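Local coordinates for putative methylthioribose-1-phosphate isomerase (Pyrococcus horikoshii OT3, PDB 6A34), which probably interconverts 5-methylthioribose 1-phosphate and 5-methylthioribulose 1-phosphate, an isomerisation step of the methionine salvage pathway, at residues Glu142-Asn147 with Ala173-Gly178; Thr201-Gln206 with Asn257-Tyr262; Ala241-Ala246 with Phe276-Leu281; Lys292-Glu297 with Phe323-His328. One frame throughout, in Å; residues are numbered along the deposited sequence.

Contact 1. Residues Glu142-Asn147 with Ala173-Gly178; sequences EDVEAN and ATVHLG
D143 and N147, one turn apart on helix 125-157, both reach the loop 173-178 with polar ends. D143 places CG anti to its backbone nitrogen (chi1 -173°), which carries OD2 to the backbone of V175: V175 N donates to D143 OD2 over 3.0 Å, nearly straight, on the anti side of the carboxylate and 32° out of its plane. N147 turns the other way, CG anti to the carbonyl carbon (chi1 -65°), and its ND2 donates to H176 O at 2.9 Å, the acceptor tilted out of the amide plane. A weak bond from N147 ND2 to D143 OD2 ties the two side chains together, and CB of T174 lies close to both atoms. Beside this polar pair, V144 CG2 touches V175 CG1 and H176 CB, each at 3.6 Å, while the imidazole leads away and its NE2 bonds to L13 O. Replacing N147 with an alanine would probably leave H176 O without this donor and D143 OD2 without its weak second partner. Two consecutive loop residues, V175 through its N-H and H176 through its carbonyl, are thus held by helix side chains, which implies a loop fixed in a buried setting near the predicted substrate residue G58.

Contact 2. Residues Thr201-Gln206 with Asn257-Tyr262; sequences TRPVLQ and NKIGTY
K258 bends at chi2 (60°) and is otherwise fairly extended from there, a course that lays its aliphatic chain against T201 and sends NZ toward V204. T201 meets it with CG2 anti to the backbone nitrogen, and T201 CG2 lies 4.0 Å from K258 CG, the two side chains crossing at a slant. Farther out, K258 NZ comes to 4.3 Å from V204 CG2, and K258 CE stands equally far from Q206 OE1. I259 puts its CG1 branch anti to the backbone nitrogen (chi1 -168°); its other branch, CG2, approaches R202 O at 3.8 Å and P203 CD at 4.1 Å. The lysine's backbone is fixed by a type II turn from K258 to T261, in which K258 O accepts from both T261 N and T261 OG1, the hydroxyl at 2.7 Å in the carbonyl plane. Outside the pair, T201 OG1 is bonded to D199 O and C167 N, and R202 NE forms a salt bridge with E200 of the second subunit. Across the segments the contact is van der Waals, with 210 Å² buried. It brings together K258 and Q206, both predicted substrate ligands; the lysine's hydrocarbon chain packs on T201 while its ammonium lies near R299, consistent with a site for a phosphorylated sugar.

Contact 3. Residues Ala241-Ala246 with Phe276-Leu281; sequences AIIVGA and FAVAPL
I243 pairs with F276 and V244 with A277 in two parallel bridges, and this is the tight part of the contact. F276 N donates to I242 O at 3.0 Å, V244 N to F276 O at 2.8 Å, and V278 N to V244 O at 2.9 Å; the last is the most bent of the three, at 141°. CA-H...O contacts from I243 to F276 O and from A277 to V244 O reinforce the ladder. On the face carrying I243 and F276, the isoleucine sets CG1 anti to its backbone nitrogen (chi1 -176°), extends CD1 to within 3.7 Å of V278 CG1, and also touches V180 and V183 of helix 180-189. Replacing I243 with an alanine would probably open a gap beside V278 CG1 and weaken the packing against V180 and V183.

Past V244 the ladder loosens. A246 CB and A279 CB touch at 4.2 Å. A water takes over the backbone pairing: it accepts from A246 N at 3.2 Å and donates to V278 O. This end leads to the predicted proton donor D247.

The two strands are central in the seven-stranded sheet of the Rossmann-like domain, their local axes 29° apart. Strand 161-165 flanks strand 241-244, and strand 333-336 flanks strand 275-278. Helix 180-189 lies over this face, whereas F255 of strand 255-258 meets V244 and A277 on the other.

Contact 4. Residues Lys292-Glu297 with Phe323-His328; sequences KDIPIE and FDVTPH
V325 receives two isoleucine ends from the loop 292-297. I294 CD1 lies 4.0 Å from V325 CG2 and nearly as close to V325 CG1, so that it meets both branches of the valine, while I296 CD1 reaches the same CG2 at 4.1 Å. Both isoleucines hold CG1 anti to the carbonyl carbon (chi1 -54° for I294 and -49° for I296), and each runs at a slant to V325. The other branch of I296, CG2, rests 4.1 Å from F323 O.

E297 and F323 form the other half of the contact. E297 is extended and lies alongside the phenylalanine, both pointing the same way; E297 OE1 comes to the ring edge in the ring plane, 3.7 Å from F323 CE2, with carboxylate and ring planes 60° apart. An oxygen facing the positive rim of a ring would be mildly favourable.

In the next shell, E297 OE2 forms a salt bridge with R299, which also packs on F323 and would fix the rotation of the carboxylate. The phenylalanine side chain continues to K258 and to D247, the predicted proton donor, so the aromatic group stands between the surface loop and the active-site region.

Strand 323-326 is an outermost strand of the four-stranded sheet within this chain, antiparallel to strand 255-258, and E297 pairs through its backbone with A322 just before it. I294 also packs on A256 of strand 255-258. D324 and T326, pointing away from the loop, touch helix 261-270. From the second subunit, F232 packs on I296 and Q235 bonds to V325 O, which places this edge at the dimer interface.

How the contacts relate
From the N terminus, contact 1 comes first, closing a loop of 25 residues between helix 125-157 and the segment before helix 180-189. Contact 2 then opens at 201-206 and closes at 257-262, after the segment 241-246 of contact 3 has begun; contact 3, joining neighbouring strands of the seven-stranded sheet, closes only at 276-281, so these two cross along the chain. Contact 4 follows in series, closing a loop of 25 residues onto strand 323-326. Contacts 2 and 3 touch where T261 packs on V244. Contacts 2 and 4 share neighbouring strands 255-258 and 323-326, and both touch the second subunit. Contact 1 touches none of the others; its nearest atoms come to about 5 Å from contact 3.

Contact 1. Residues Glu142-Asn147 with Ala173-Gly178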
loop_
_atom_site.group_PDB
_atom_site.type_symbol
_atom_site.label_atom_id
_atom_site.label_comp_id
_atom_site.label_asym_id
_atom_site.label_seq_id
_atom_site.Cartn_x
_atom_site.Cartn_y
_atom_site.Cartn_z
ATOM N N GLU A 142 -25.667 -14.663 18.420
ATOM C CA GLU A 142 -24.735 -14.145 19.420
ATOM C C GLU A 142 -23.724 -13.205 18.747
ATOM O O GLU A 142 -23.315 -12.217 19.337
ATOM C CB GLU A 142 -23.974 -15.279 20.124
ATOM C CG GLU A 142 -24.727 -15.840 21.326
ATOM C CD GLU A 142 -24.364 -17.263 21.728
ATOM O OE1 GLU A 142 -23.249 -17.717 21.389
ATOM O OE2 GLU A 142 -25.211 -17.928 22.367
ATOM N N ASP A 143 -23.278 -13.563 17.540
ATOM C CA ASP A 143 -22.330 -12.739 16.845
ATOM C C ASP A 143 -23.005 -11.412 16.523
ATOM O O ASP A 143 -22.465 -10.336 16.814
ATOM C CB ASP A 143 -21.791 -13.367 15.569
ATOM C CG ASP A 143 -20.678 -12.515 14.994
ATOM O OD1 ASP A 143 -19.633 -12.400 15.670
ATOM O OD2 ASP A 143 -20.893 -11.929 13.921
ATOM N N VAL A 144 -24.242 -11.503 16.040
ATOM C CA VAL A 144 -24.955 -10.328 15.608
ATOM C C VAL A 144 -25.218 -9.437 16.817
ATOM O O VAL A 144 -25.114 -8.211 16.686
ATOM C CB VAL A 144 -26.236 -10.642 14.814
ATOM C CG1 VAL A 144 -26.988 -9.372 14.419
ATOM C CG2 VAL A 144 -25.926 -11.440 13.561
ATOM N N GLU A 145 -25.496 -10.024 17.985
ATOM C CA GLU A 145 -25.853 -9.159 19.108
ATOM C C GLU A 145 -24.588 -8.593 19.766
ATOM O O GLU A 145 -24.609 -7.488 20.271
ATOM C CB GLU A 145 -26.908 -9.776 20.031
ATOM C CG GLU A 145 -26.633 -11.147 20.586
ATOM C CD GLU A 145 -27.889 -11.899 21.034
ATOM O OE1 GLU A 145 -27.748 -12.862 21.804
ATOM O OE2 GLU A 145 -28.998 -11.549 20.581
ATOM N N ALA A 146 -23.468 -9.295 19.662
ATOM C CA ALA A 146 -22.183 -8.762 20.108
ATOM C C ALA A 146 -21.859 -7.529 19.262
ATOM O O ALA A 146 -21.439 -6.512 19.771
ATOM C CB ALA A 146 -21.110 -9.813 19.999
ATOM N N ASN A 147 -22.127 -7.616 17.961
ATOM C CA ASN A 147 -21.811 -6.554 17.025
ATOM C C ASN A 147 -22.704 -5.345 17.297
ATOM O O ASN A 147 -22.232 -4.197 17.244
ATOM C CB ASN A 147 -21.893 -7.033 15.577
ATOM C CG ASN A 147 -20.840 -8.074 15.287
ATOM O OD1 ASN A 147 -19.834 -8.151 16.001
ATOM N ND2 ASN A 147 -21.052 -8.851 14.238
ATOM N N ALA A 173 -17.311 -9.549 7.302
ATOM C CA ALA A 173 -16.321 -10.262 8.164
ATOM C C ALA A 173 -16.998 -10.927 9.379
ATOM O O ALA A 173 -16.335 -11.524 10.234
ATOM C CB ALA A 173 -15.258 -9.287 8.636
ATOM N N THR A 174 -18.316 -10.770 9.480
ATOM C CA THR A 174 -19.105 -11.276 10.570
ATOM C C THR A 174 -20.403 -11.874 10.010
ATOM O O THR A 174 -20.621 -11.907 8.791
ATOM C CB THR A 174 -19.400 -10.133 11.544
ATOM O OG1 THR A 174 -20.249 -9.185 10.892
ATOM C CG2 THR A 174 -18.135 -9.440 11.995
ATOM N N VAL A 175 -21.278 -12.294 10.925
ATOM C CA VAL A 175 -22.589 -12.779 10.578
ATOM C C VAL A 175 -23.409 -11.587 10.112
ATOM O O VAL A 175 -24.089 -11.694 9.101
ATOM C CB VAL A 175 -23.251 -13.527 11.740
ATOM C CG1 VAL A 175 -24.664 -13.964 11.395
ATOM C CG2 VAL A 175 -22.399 -14.691 12.175
ATOM N N HIS A 176 -23.306 -10.457 10.821
ATOM C CA HIS A 176 -24.007 -9.229 10.387
ATOM C C HIS A 176 -23.379 -7.988 11.052
ATOM O O HIS A 176 -22.959 -8.055 12.178
ATOM C CB HIS A 176 -25.534 -9.387 10.645
ATOM C CG HIS A 176 -26.421 -8.760 9.613
ATOM N ND1 HIS A 176 -27.708 -8.322 9.919
ATOM C CD2 HIS A 176 -26.202 -8.455 8.295
ATOM C CE1 HIS A 176 -28.245 -7.775 8.828
ATOM N NE2 HIS A 176 -27.334 -7.851 7.804
ATOM N N LEU A 177 -23.299 -6.883 10.295
ATOM C CA LEU A 177 -23.049 -5.506 10.773
ATOM C C LEU A 177 -21.549 -5.170 10.833
ATOM O O LEU A 177 -21.130 -4.036 10.450
ATOM C CB LEU A 177 -23.696 -5.292 12.148
ATOM C CG LEU A 177 -25.199 -5.539 12.224
ATOM C CD1 LEU A 177 -25.703 -5.257 13.628
ATOM C CD2 LEU A 177 -25.942 -4.691 11.212
ATOM N N GLY A 178 -20.750 -6.101 11.363
ATOM C CA GLY A 178 -19.315 -5.898 11.499
ATOM C C GLY A 178 -18.936 -5.506 12.906
ATOM O O GLY A 178 -19.801 -5.324 13.737
#

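Contact 2. Residues Thr201-Gln206 with Asn257-Tyr262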
loop_
_atom_site.group_PDB
_atom_site.type_symbol
_atom_site.label_atom_id
_atom_site.label_comp_id
_atom_site.label_asym_id
_atom_site.label_seq_id
_atom_site.Cartn_x
_atom_site.Cartn_y
_atom_site.Cartn_z
ATOM N N THR A 201 -5.608 -1.586 1.746
ATOM C CA THR A 201 -5.046 -2.680 2.560
ATOM C C THR A 201 -4.417 -3.798 1.715
ATOM O O THR A 201 -4.900 -4.952 1.664
ATOM C CB THR A 201 -6.088 -3.246 3.532
ATOM O OG1 THR A 201 -6.842 -2.166 4.088
ATOM C CG2 THR A 201 -5.435 -4.007 4.666
ATOM N N ARG A 202 -3.294 -3.456 1.085
ATOM C CA ARG A 202 -2.426 -4.404 0.430
ATOM C C ARG A 202 -1.830 -5.321 1.495
ATOM O O ARG A 202 -1.712 -4.916 2.647
ATOM C CB ARG A 202 -1.299 -3.687 -0.332
ATOM C CG ARG A 202 -1.675 -3.208 -1.729
ATOM C CD ARG A 202 -1.826 -4.331 -2.744
ATOM N NE ARG A 202 -0.556 -4.928 -3.110
ATOM C CZ ARG A 202 -0.427 -6.045 -3.809
ATOM N NH1 ARG A 202 -1.493 -6.792 -4.068
ATOM N NH2 ARG A 202 0.777 -6.395 -4.229
ATOM N N PRO A 203 -1.453 -6.544 1.108
ATOM C CA PRO A 203 -1.555 -7.041 -0.256
ATOM C C PRO A 203 -2.924 -7.599 -0.684
ATOM O O PRO A 203 -3.200 -7.685 -1.884
ATOM C CB PRO A 203 -0.569 -8.215 -0.323
ATOM C CG PRO A 203 -0.311 -8.590 1.119
ATOM C CD PRO A 203 -0.420 -7.274 1.844
ATOM N N VAL A 204 -3.766 -8.015 0.271
ATOM C CA VAL A 204 -4.956 -8.807 -0.064
ATOM C C VAL A 204 -6.094 -7.891 -0.572
ATOM O O VAL A 204 -6.951 -8.365 -1.269
ATOM C CB VAL A 204 -5.361 -9.725 1.124
ATOM C CG1 VAL A 204 -6.627 -10.524 0.848
ATOM C CG2 VAL A 204 -4.253 -10.706 1.491
ATOM N N LEU A 205 -6.081 -6.602 -0.213
ATOM C CA LEU A 205 -6.963 -5.508 -0.745
ATOM C C LEU A 205 -8.418 -5.634 -0.282
ATOM O O LEU A 205 -9.347 -5.228 -0.991
ATOM C CB LEU A 205 -6.886 -5.426 -2.279
ATOM C CG LEU A 205 -5.535 -4.946 -2.807
ATOM C CD1 LEU A 205 -5.329 -5.428 -4.232
ATOM C CD2 LEU A 205 -5.402 -3.425 -2.721
ATOM N N GLN A 206 -8.599 -6.097 0.951
ATOM C CA GLN A 206 -9.922 -6.272 1.522
ATOM C C GLN A 206 -10.568 -4.920 1.792
ATOM O O GLN A 206 -11.776 -4.860 1.840
ATOM C CB GLN A 206 -9.875 -7.159 2.769
ATOM C CG GLN A 206 -9.468 -8.584 2.418
ATOM C CD GLN A 206 -9.717 -9.593 3.509
ATOM O OE1 GLN A 206 -9.579 -9.310 4.699
ATOM N NE2 GLN A 206 -10.074 -10.795 3.102
ATOM N N ASN A 257 -3.297 -7.398 14.163
ATOM C CA ASN A 257 -4.330 -7.038 13.179
ATOM C C ASN A 257 -3.639 -7.023 11.815
ATOM O O ASN A 257 -2.410 -7.122 11.774
ATOM C CB ASN A 257 -5.052 -5.733 13.538
ATOM C CG ASN A 257 -6.354 -5.556 12.784
ATOM O OD1 ASN A 257 -7.192 -6.460 12.779
ATOM N ND2 ASN A 257 -6.502 -4.433 12.084
ATOM N N LYS A 258 -4.436 -6.931 10.735
ATOM C CA LYS A 258 -3.934 -6.944 9.390
ATOM C C LYS A 258 -2.769 -5.969 9.284
ATOM O O LYS A 258 -2.847 -4.807 9.787
ATOM C CB LYS A 258 -4.972 -6.524 8.340
ATOM C CG LYS A 258 -4.812 -7.216 6.990
ATOM C CD LYS A 258 -4.930 -8.748 7.070
ATOM C CE LYS A 258 -5.370 -9.419 5.783
ATOM N NZ LYS A 258 -4.966 -10.854 5.739
ATOM N N ILE A 259 -1.775 -6.413 8.516
ATOM C CA ILE A 259 -0.552 -5.682 8.255
ATOM C C ILE A 259 -0.881 -4.240 7.848
ATOM O O ILE A 259 -1.773 -3.959 7.021
ATOM C CB ILE A 259 0.291 -6.408 7.198
ATOM C CG1 ILE A 259 1.705 -5.842 7.108
ATOM C CG2 ILE A 259 -0.408 -6.387 5.847
ATOM C CD1 ILE A 259 2.586 -6.209 8.278
ATOM N N GLY A 260 -0.191 -3.311 8.500
ATOM C CA GLY A 260 -0.450 -1.883 8.318
ATOM C C GLY A 260 -1.055 -1.215 9.538
ATOM O O GLY A 260 -1.020 -0.007 9.641
ATOM N N THR A 261 -1.625 -2.002 10.451
ATOM C CA THR A 261 -2.289 -1.481 11.642
ATOM C C THR A 261 -1.265 -0.760 12.518
ATOM O O THR A 261 -1.517 0.349 12.989
ATOM C CB THR A 261 -3.043 -2.587 12.393
ATOM O OG1 THR A 261 -4.042 -3.114 11.522
ATOM C CG2 THR A 261 -3.719 -2.079 13.640
ATOM N N TYR A 262 -0.103 -1.397 12.706
ATOM C CA TYR A 262 0.983 -0.845 13.494
ATOM C C TYR A 262 1.410 0.497 12.909
ATOM O O TYR A 262 1.625 1.444 13.650
ATOM C CB TYR A 262 2.155 -1.828 13.641
ATOM C CG TYR A 262 3.372 -1.216 14.286
ATOM C CD1 TYR A 262 3.310 -0.698 15.564
ATOM C CD2 TYR A 262 4.583 -1.129 13.612
ATOM C CE1 TYR A 262 4.409 -0.090 16.159
ATOM C CE2 TYR A 262 5.690 -0.534 14.193
ATOM C CZ TYR A 262 5.611 -0.006 15.469
ATOM O OH TYR A 262 6.710 0.561 16.057
#

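Contact 3. Residues Ala241-Ala246 with Phe276-Leu281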
loop_
_atom_site.group_PDB
_atom_site.type_symbol
_atom_site.label_atom_id
_atom_site.label_comp_id
_atom_site.label_asym_id
_atom_site.label_seq_id
_atom_site.Cartn_x
_atom_site.Cartn_y
_atom_site.Cartn_z
ATOM N N ALA A 241 -10.464 10.529 14.023
ATOM C CA ALA A 241 -10.145 9.336 14.788
ATOM C C ALA A 241 -9.960 8.153 13.841
ATOM O O ALA A 241 -10.414 8.181 12.700
ATOM C CB ALA A 241 -11.229 9.054 15.795
ATOM N N ILE A 242 -9.267 7.127 14.337
ATOM C CA ILE A 242 -8.962 5.923 13.593
ATOM C C ILE A 242 -9.544 4.731 14.366
ATOM O O ILE A 242 -9.421 4.664 15.539
ATOM C CB ILE A 242 -7.441 5.792 13.408
ATOM C CG1 ILE A 242 -6.871 6.919 12.552
ATOM C CG2 ILE A 242 -7.105 4.433 12.858
ATOM C CD1 ILE A 242 -5.382 7.144 12.733
ATOM N N ILE A 243 -10.221 3.818 13.680
ATOM C CA ILE A 243 -10.757 2.656 14.312
ATOM C C ILE A 243 -10.360 1.460 13.464
ATOM O O ILE A 243 -10.474 1.498 12.237
ATOM C CB ILE A 243 -12.282 2.742 14.562
ATOM C CG1 ILE A 243 -12.770 1.512 15.332
ATOM C CG2 ILE A 243 -13.089 2.932 13.306
ATOM C CD1 ILE A 243 -14.160 1.630 15.890
ATOM N N VAL A 244 -9.864 0.431 14.149
ATOM C CA VAL A 244 -9.478 -0.802 13.516
ATOM C C VAL A 244 -10.084 -1.975 14.280
ATOM O O VAL A 244 -10.479 -1.850 15.433
ATOM C CB VAL A 244 -7.954 -0.940 13.430
ATOM C CG1 VAL A 244 -7.351 0.182 12.599
ATOM C CG2 VAL A 244 -7.341 -1.034 14.812
ATOM N N GLY A 245 -10.172 -3.117 13.605
ATOM C CA GLY A 245 -10.535 -4.359 14.273
ATOM C C GLY A 245 -9.308 -4.994 14.900
ATOM O O GLY A 245 -8.267 -4.372 14.979
ATOM N N ALA A 246 -9.440 -6.244 15.362
ATOM C CA ALA A 246 -8.323 -6.990 15.947
ATOM C C ALA A 246 -8.478 -8.466 15.613
ATOM O O ALA A 246 -9.551 -9.017 15.823
ATOM C CB ALA A 246 -8.281 -6.786 17.438
ATOM N N PHE A 276 -8.552 3.560 18.147
ATOM C CA PHE A 276 -9.293 2.493 18.831
ATOM C C PHE A 276 -9.240 1.177 18.065
ATOM O O PHE A 276 -9.315 1.156 16.838
ATOM C CB PHE A 276 -10.760 2.867 18.975
ATOM C CG PHE A 276 -11.036 4.023 19.897
ATOM C CD1 PHE A 276 -11.001 5.328 19.432
ATOM C CD2 PHE A 276 -11.383 3.796 21.212
ATOM C CE1 PHE A 276 -11.287 6.386 20.279
ATOM C CE2 PHE A 276 -11.667 4.851 22.059
ATOM C CZ PHE A 276 -11.633 6.146 21.588
ATOM N N ALA A 277 -9.168 0.090 18.826
ATOM C CA ALA A 277 -9.457 -1.251 18.382
ATOM C C ALA A 277 -10.870 -1.601 18.856
ATOM O O ALA A 277 -11.288 -1.160 19.929
ATOM C CB ALA A 277 -8.449 -2.220 18.973
ATOM N N VAL A 278 -11.590 -2.386 18.057
ATOM C CA VAL A 278 -12.902 -2.871 18.390
ATOM C C VAL A 278 -12.902 -4.372 18.106
ATOM O O VAL A 278 -12.480 -4.794 17.005
ATOM C CB VAL A 278 -14.015 -2.129 17.618
ATOM C CG1 VAL A 278 -13.757 -2.050 16.119
ATOM C CG2 VAL A 278 -15.390 -2.740 17.873
ATOM N N ALA A 279 -13.316 -5.163 19.108
ATOM C CA ALA A 279 -13.458 -6.618 19.002
ATOM C C ALA A 279 -14.323 -7.162 20.133
ATOM O O ALA A 279 -14.401 -6.536 21.190
ATOM C CB ALA A 279 -12.121 -7.263 19.046
ATOM N N PRO A 280 -14.965 -8.343 19.953
ATOM C CA PRO A 280 -15.704 -9.001 21.030
ATOM C C PRO A 280 -14.743 -9.624 22.044
ATOM O O PRO A 280 -13.581 -9.840 21.707
ATOM C CB PRO A 280 -16.542 -10.061 20.299
ATOM C CG PRO A 280 -15.743 -10.389 19.060
ATOM C CD PRO A 280 -14.962 -9.136 18.714
ATOM N N LEU A 281 -15.235 -9.892 23.264
ATOM C CA LEU A 281 -14.458 -10.520 24.362
ATOM C C LEU A 281 -13.736 -11.802 23.911
ATOM O O LEU A 281 -12.626 -12.069 24.354
ATOM C CB LEU A 281 -15.375 -10.807 25.554
ATOM C CG LEU A 281 -15.168 -9.896 26.766
ATOM C CD1 LEU A 281 -15.221 -8.434 26.371
ATOM C CD2 LEU A 281 -16.189 -10.197 27.847
HETATM O O HOH W 1 -12.599 -6.819 15.147
#

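Contact 4. Residues Lys292-Glu297 with Phe323-His328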
loop_
_atom_site.group_PDB
_atom_site.type_symbol
_atom_site.label_atom_id
_atom_site.label_comp_id
_atom_site.label_asym_id
_atom_site.label_seq_id
_atom_site.Cartn_x
_atom_site.Cartn_y
_atom_site.Cartn_z
ATOM N N LYS A 292 4.728 -9.957 21.993
ATOM C CA LYS A 292 5.923 -10.740 21.547
ATOM C C LYS A 292 5.635 -12.258 21.543
ATOM O O LYS A 292 6.379 -13.017 20.907
ATOM C CB LYS A 292 7.176 -10.391 22.359
ATOM C CG LYS A 292 6.977 -10.232 23.862
ATOM C CD LYS A 292 8.150 -10.681 24.714
ATOM C CE LYS A 292 8.448 -12.162 24.551
ATOM N NZ LYS A 292 8.753 -12.806 25.846
ATOM N N ASP A 293 4.537 -12.682 22.182
ATOM C CA ASP A 293 4.097 -14.101 22.230
ATOM C C ASP A 293 3.142 -14.444 21.073
ATOM O O ASP A 293 2.747 -15.590 20.938
ATOM C CB ASP A 293 3.405 -14.436 23.564
ATOM C CG ASP A 293 4.184 -14.013 24.804
ATOM O OD1 ASP A 293 5.448 -14.200 24.804
ATOM O OD2 ASP A 293 3.534 -13.479 25.765
ATOM N N ILE A 294 2.715 -13.452 20.280
ATOM C CA ILE A 294 1.875 -13.729 19.117
ATOM C C ILE A 294 2.780 -14.186 17.981
ATOM O O ILE A 294 3.710 -13.475 17.611
ATOM C CB ILE A 294 1.036 -12.507 18.710
ATOM C CG1 ILE A 294 0.209 -11.975 19.881
ATOM C CG2 ILE A 294 0.154 -12.847 17.519
ATOM C CD1 ILE A 294 -0.304 -10.574 19.659
ATOM N N PRO A 295 2.594 -15.417 17.450
ATOM C CA PRO A 295 3.441 -15.910 16.363
ATOM C C PRO A 295 3.051 -15.230 15.043
ATOM O O PRO A 295 1.862 -15.111 14.781
ATOM C CB PRO A 295 3.128 -17.414 16.316
ATOM C CG PRO A 295 1.702 -17.513 16.846
ATOM C CD PRO A 295 1.573 -16.401 17.872
ATOM N N ILE A 296 4.045 -14.826 14.238
ATOM C CA ILE A 296 3.804 -14.090 12.983
ATOM C C ILE A 296 3.645 -15.081 11.825
ATOM O O ILE A 296 4.545 -15.840 11.512
ATOM C CB ILE A 296 4.909 -13.053 12.680
ATOM C CG1 ILE A 296 5.253 -12.150 13.874
ATOM C CG2 ILE A 296 4.486 -12.221 11.482
ATOM C CD1 ILE A 296 4.094 -11.280 14.380
ATOM N N GLU A 297 2.473 -15.037 11.204
ATOM C CA GLU A 297 2.147 -15.769 10.016
ATOM C C GLU A 297 2.605 -15.005 8.752
ATOM O O GLU A 297 2.334 -13.827 8.567
ATOM C CB GLU A 297 0.633 -15.969 10.028
ATOM C CG GLU A 297 0.120 -16.962 8.993
ATOM C CD GLU A 297 -1.388 -16.931 8.865
ATOM O OE1 GLU A 297 -2.053 -16.598 9.879
ATOM O OE2 GLU A 297 -1.890 -17.215 7.763
ATOM N N PHE A 323 -0.099 -10.248 9.379
ATOM C CA PHE A 323 -0.492 -9.464 10.566
ATOM C C PHE A 323 0.734 -8.727 11.093
ATOM O O PHE A 323 1.842 -9.178 10.919
ATOM C CB PHE A 323 -1.057 -10.389 11.654
ATOM C CG PHE A 323 -2.261 -11.129 11.143
ATOM C CD1 PHE A 323 -3.448 -10.453 10.890
ATOM C CD2 PHE A 323 -2.180 -12.470 10.786
ATOM C CE1 PHE A 323 -4.543 -11.114 10.342
ATOM C CE2 PHE A 323 -3.275 -13.126 10.237
ATOM C CZ PHE A 323 -4.451 -12.449 10.018
ATOM N N ASP A 324 0.518 -7.574 11.702
ATOM C CA ASP A 324 1.496 -7.013 12.573
ATOM C C ASP A 324 0.916 -6.956 13.997
ATOM O O ASP A 324 -0.249 -7.329 14.243
ATOM C CB ASP A 324 2.026 -5.691 12.029
ATOM C CG ASP A 324 1.023 -4.580 11.769
ATOM O OD1 ASP A 324 -0.036 -4.569 12.441
ATOM O OD2 ASP A 324 1.344 -3.698 10.928
ATOM N N VAL A 325 1.758 -6.521 14.930
ATOM C CA VAL A 325 1.416 -6.406 16.325
ATOM C C VAL A 325 1.636 -4.961 16.763
ATOM O O VAL A 325 2.682 -4.410 16.555
ATOM C CB VAL A 325 2.225 -7.385 17.207
ATOM C CG1 VAL A 325 1.887 -7.204 18.665
ATOM C CG2 VAL A 325 1.962 -8.825 16.806
ATOM N N THR A 326 0.606 -4.382 17.376
ATOM C CA THR A 326 0.584 -3.027 17.807
ATOM C C THR A 326 0.699 -3.004 19.332
ATOM O O THR A 326 -0.166 -3.597 19.997
ATOM C CB THR A 326 -0.730 -2.374 17.337
ATOM O OG1 THR A 326 -0.731 -2.319 15.899
ATOM C CG2 THR A 326 -0.932 -1.001 17.949
ATOM N N PRO A 327 1.758 -2.381 19.917
ATOM C CA PRO A 327 1.878 -2.228 21.370
ATOM C C PRO A 327 0.702 -1.413 21.954
ATOM O O PRO A 327 0.229 -0.444 21.309
ATOM C CB PRO A 327 3.227 -1.498 21.570
ATOM C CG PRO A 327 4.032 -1.814 20.297
ATOM C CD PRO A 327 2.953 -1.857 19.225
ATOM N N HIS A 328 0.251 -1.800 23.165
ATOM C CA HIS A 328 -0.980 -1.282 23.787
ATOM C C HIS A 328 -0.935 0.232 23.999
ATOM O O HIS A 328 -1.965 0.846 23.983
ATOM C CB HIS A 328 -1.304 -1.996 25.105
ATOM C CG HIS A 328 -0.239 -1.861 26.134
ATOM N ND1 HIS A 328 -0.148 -0.745 26.974
ATOM C CD2 HIS A 328 0.783 -2.684 26.448
ATOM C CE1 HIS A 328 0.919 -0.891 27.750
ATOM N NE2 HIS A 328 1.508 -2.081 27.440
#